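Local coordinates for protein cytochrome c-552 (Thiobacillus ferrooxidans, PDB 1H1O) that carries electrons in the periplasm as a diheme, high-potential c-type cytochrome of the cytochrome c4 kind, at residues Met161-Ile164 against Ala165-Ile168. Sequence-based numbering, arbitrary orientation.
Sequences MNQI and AKNI. With HEM (protoporphyrin IX containing Fe), chain C.
Backbone bonds carry the link from Met161 to Ala165: Ala165 N donates to Met161 O at 2.8 Å with an N-H...O angle of 154°, an i to i+4 helical bond. One residue on, Lys166 N donates to Gln163 O at 3.3 Å, a longer i to i+3 bond. The chain then folds into a type I beta turn, Ala165 to Ile168, and a water links the helix to the turn, donating to Ile164 O and accepting from Asn167 N. Metal coordination fixes the other end: Met161 SD lies 2.3 Å from the heme iron, with His123 as the second axial ligand, the His-Met pairing of class I c-type cytochromes. Bends at chi2 (-57°) and chi3 (-56°) curl the Met161 chain, setting CE over the porphyrin nitrogens NA and NB. Apolar contacts add to the cover of this heme face. Ile164 lays CG2 3.6 Å from heme CHC and CG1 over C2C of the same face, while Ile168 CD1 meets heme CBB at 3.6 Å and Ile164 CG2 at 4.3 Å. With Ile164 cut back to an alanine, the porphyrin around CHC and C2C would probably lose cover, and Ile168 CD1 one of its apolar neighbours.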
ATOM      1  N   MET A 161      -4.102  -8.012  -8.473  1.00 33.18           N
ATOM      2  CA  MET A 161      -4.776  -6.737  -8.267  1.00 31.63           C
ATOM      3  C   MET A 161      -5.335  -6.100  -9.522  1.00 30.00           C
ATOM      4  O   MET A 161      -6.327  -5.393  -9.459  1.00 29.56           O
ATOM      5  CB  MET A 161      -3.849  -5.762  -7.546  1.00 33.35           C
ATOM      6  CG  MET A 161      -3.713  -6.089  -6.065  1.00 32.07           C
ATOM      7  SD  MET A 161      -5.337  -6.105  -5.240  1.00 32.13           S
ATOM      8  CE  MET A 161      -5.924  -4.469  -5.651  1.00 32.82           C
ATOM      9  N   ASN A 162      -4.701  -6.322 -10.666  1.00 31.50           N
ATOM     10  CA  ASN A 162      -5.260  -5.757 -11.889  1.00 32.20           C
ATOM     11  C   ASN A 162      -6.636  -6.398 -12.085  1.00 34.01           C
ATOM     12  O   ASN A 162      -7.604  -5.728 -12.459  1.00 34.95           O
ATOM     13  CB  ASN A 162      -4.356  -6.025 -13.091  1.00 32.04           C
ATOM     14  CG  ASN A 162      -3.118  -5.155 -13.080  1.00 31.63           C
ATOM     15  OD1 ASN A 162      -3.172  -4.003 -12.654  1.00 30.54           O
ATOM     16  ND2 ASN A 162      -2.005  -5.694 -13.552  1.00 29.88           N
ATOM     17  N   GLN A 163      -6.731  -7.694 -11.804  1.00 32.91           N
ATOM     18  CA  GLN A 163      -8.002  -8.372 -11.941  1.00 33.83           C
ATOM     19  C   GLN A 163      -8.960  -7.917 -10.848  1.00 33.48           C
ATOM     20  O   GLN A 163     -10.103  -7.592 -11.135  1.00 32.49           O
ATOM     21  CB  GLN A 163      -7.815  -9.884 -11.888  1.00 37.35           C
ATOM     22  CG  GLN A 163      -7.346 -10.475 -13.196  1.00 40.54           C
ATOM     23  CD  GLN A 163      -8.369 -10.298 -14.288  1.00 43.01           C
ATOM     24  OE1 GLN A 163      -8.070  -9.735 -15.342  1.00 45.99           O
ATOM     25  NE2 GLN A 163      -9.593 -10.776 -14.043  1.00 43.38           N
ATOM     26  N   ILE A 164      -8.484  -7.871  -9.607  1.00 34.26           N
ATOM     27  CA  ILE A 164      -9.307  -7.447  -8.487  1.00 35.94           C
ATOM     28  C   ILE A 164      -9.852  -6.019  -8.624  1.00 36.96           C
ATOM     29  O   ILE A 164     -10.986  -5.749  -8.247  1.00 39.12           O
ATOM     30  CB  ILE A 164      -8.526  -7.547  -7.143  1.00 36.90           C
ATOM     31  CG1 ILE A 164      -8.702  -8.930  -6.513  1.00 38.12           C
ATOM     32  CG2 ILE A 164      -9.035  -6.521  -6.158  1.00 38.11           C
ATOM     33  CD1 ILE A 164      -8.156 -10.079  -7.333  1.00 40.45           C
ATOM     34  N   ALA A 165      -9.056  -5.105  -9.168  1.00 37.47           N
ATOM     35  CA  ALA A 165      -9.495  -3.716  -9.275  1.00 38.69           C
ATOM     36  C   ALA A 165     -10.348  -3.406 -10.502  1.00 39.92           C
ATOM     37  O   ALA A 165     -10.919  -2.328 -10.610  1.00 39.58           O
ATOM     38  CB  ALA A 165      -8.283  -2.799  -9.241  1.00 37.51           C
ATOM     39  N   LYS A 166     -10.445  -4.367 -11.410  1.00 41.69           N
ATOM     40  CA  LYS A 166     -11.204  -4.197 -12.644  1.00 43.32           C
ATOM     41  C   LYS A 166     -12.559  -3.514 -12.491  1.00 42.37           C
ATOM     42  O   LYS A 166     -12.890  -2.612 -13.253  1.00 43.73           O
ATOM     43  CB  LYS A 166     -11.406  -5.560 -13.313  1.00 46.65           C
ATOM     44  CG  LYS A 166     -12.295  -5.536 -14.542  1.00 50.72           C
ATOM     45  CD  LYS A 166     -12.752  -6.946 -14.927  1.00 54.47           C
ATOM     46  CE  LYS A 166     -11.569  -7.878 -15.206  1.00 56.39           C
ATOM     47  NZ  LYS A 166     -11.991  -9.272 -15.574  1.00 58.77           N
ATOM     48  N   ASN A 167     -13.338  -3.935 -11.505  1.00 40.92           N
ATOM     49  CA  ASN A 167     -14.664  -3.375 -11.308  1.00 41.23           C
ATOM     50  C   ASN A 167     -14.820  -2.352 -10.199  1.00 39.79           C
ATOM     51  O   ASN A 167     -15.912  -1.846  -9.985  1.00 40.54           O
ATOM     52  CB  ASN A 167     -15.657  -4.507 -11.065  1.00 43.39           C
ATOM     53  CG  ASN A 167     -15.609  -5.539 -12.145  1.00 43.18           C
ATOM     54  OD1 ASN A 167     -15.589  -6.735 -11.871  1.00 48.22           O
ATOM     55  ND2 ASN A 167     -15.585  -5.088 -13.384  1.00 42.90           N
ATOM     56  N   ILE A 168     -13.751  -2.038  -9.492  1.00 38.83           N
ATOM     57  CA  ILE A 168     -13.873  -1.066  -8.423  1.00 38.40           C
ATOM     58  C   ILE A 168     -14.037   0.331  -8.994  1.00 37.42           C
ATOM     59  O   ILE A 168     -13.266   0.755  -9.855  1.00 35.70           O
ATOM     60  CB  ILE A 168     -12.641  -1.088  -7.502  1.00 37.96           C
ATOM     61  CG1 ILE A 168     -12.404  -2.512  -6.993  1.00 39.87           C
ATOM     62  CG2 ILE A 168     -12.860  -0.145  -6.316  1.00 35.92           C
ATOM     63  CD1 ILE A 168     -11.057  -2.702  -6.287  1.00 39.67           C
TER
HETATM   64  CHA HEM C1184      -1.958  -4.981  -3.047  1.00 29.37           C
HETATM   65  CHB HEM C1184      -6.350  -3.219  -2.326  1.00 27.99           C
HETATM   66  CHC HEM C1184      -8.143  -7.653  -2.911  1.00 29.64           C
HETATM   67  CHD HEM C1184      -3.766  -9.389  -3.572  1.00 33.06           C
HETATM   68  C1A HEM C1184      -3.004  -4.092  -2.795  1.00 28.33           C
HETATM   69  C2A HEM C1184      -2.854  -2.667  -2.596  1.00 29.99           C
HETATM   70  C3A HEM C1184      -4.084  -2.155  -2.381  1.00 29.35           C
HETATM   71  C4A HEM C1184      -4.992  -3.297  -2.466  1.00 30.61           C
HETATM   72  CMA HEM C1184      -4.501  -0.738  -2.122  1.00 29.03           C
HETATM   73  CAA HEM C1184      -1.553  -1.942  -2.639  1.00 28.42           C
HETATM   74  CBA HEM C1184      -0.807  -1.957  -1.313  1.00 33.43           C
HETATM   75  CGA HEM C1184       0.312  -1.138  -1.276  1.00 32.16           C
HETATM   76  O1A HEM C1184       0.843  -1.011  -0.134  1.00 36.33           O
HETATM   77  O2A HEM C1184       0.794  -0.579  -2.267  1.00 35.12           O
HETATM   78  C1B HEM C1184      -7.214  -4.292  -2.429  1.00 31.46           C
HETATM   79  C2B HEM C1184      -8.644  -4.161  -2.320  1.00 27.86           C
HETATM   80  C3B HEM C1184      -9.140  -5.410  -2.519  1.00 29.65           C
HETATM   81  C4B HEM C1184      -8.025  -6.290  -2.703  1.00 30.94           C
HETATM   82  CMB HEM C1184      -9.352  -2.849  -2.068  1.00 30.02           C
HETATM   83  CAB HEM C1184     -10.548  -5.886  -2.576  1.00 32.66           C
HETATM   84  CBB HEM C1184     -11.444  -5.084  -3.572  1.00 31.08           C
HETATM   85  C1C HEM C1184      -7.123  -8.516  -3.124  1.00 30.66           C
HETATM   86  C2C HEM C1184      -7.273  -9.933  -3.350  1.00 32.16           C
HETATM   87  C3C HEM C1184      -6.014 -10.392  -3.556  1.00 32.75           C
HETATM   88  C4C HEM C1184      -5.130  -9.294  -3.429  1.00 32.20           C
HETATM   89  CMC HEM C1184      -8.612 -10.643  -3.356  1.00 32.27           C
HETATM   90  CAC HEM C1184      -5.515 -11.817  -3.886  1.00 33.26           C
HETATM   91  CBC HEM C1184      -6.244 -12.462  -5.108  1.00 32.34           C
HETATM   92  C1D HEM C1184      -2.869  -8.341  -3.485  1.00 34.03           C
HETATM   93  C2D HEM C1184      -1.431  -8.491  -3.666  1.00 32.50           C
HETATM   94  C3D HEM C1184      -0.932  -7.262  -3.530  1.00 33.03           C
HETATM   95  C4D HEM C1184      -2.066  -6.350  -3.250  1.00 32.81           C
HETATM   96  CMD HEM C1184      -0.742  -9.789  -3.961  1.00 32.21           C
HETATM   97  CAD HEM C1184       0.499  -6.798  -3.639  1.00 35.18           C
HETATM   98  CBD HEM C1184       0.906  -6.682  -5.176  1.00 36.37           C
HETATM   99  CGD HEM C1184       2.304  -6.620  -5.382  1.00 40.20           C
HETATM  100  O1D HEM C1184       3.035  -7.655  -5.187  1.00 40.12           O
HETATM  101  O2D HEM C1184       2.844  -5.549  -5.765  1.00 40.13           O
HETATM  102  NA  HEM C1184      -4.299  -4.463  -2.714  1.00 30.99           N
HETATM  103  NB  HEM C1184      -6.840  -5.603  -2.669  1.00 29.45           N
HETATM  104  NC  HEM C1184      -5.792  -8.140  -3.169  1.00 32.49           N
HETATM  105  ND  HEM C1184      -3.230  -7.030  -3.230  1.00 29.58           N
HETATM  106 FE   HEM C1184      -5.047  -6.324  -2.927  1.00 31.88          FE
HETATM  107  O   HOH W   1     -13.313  -6.133  -9.753  1.00 41.05           O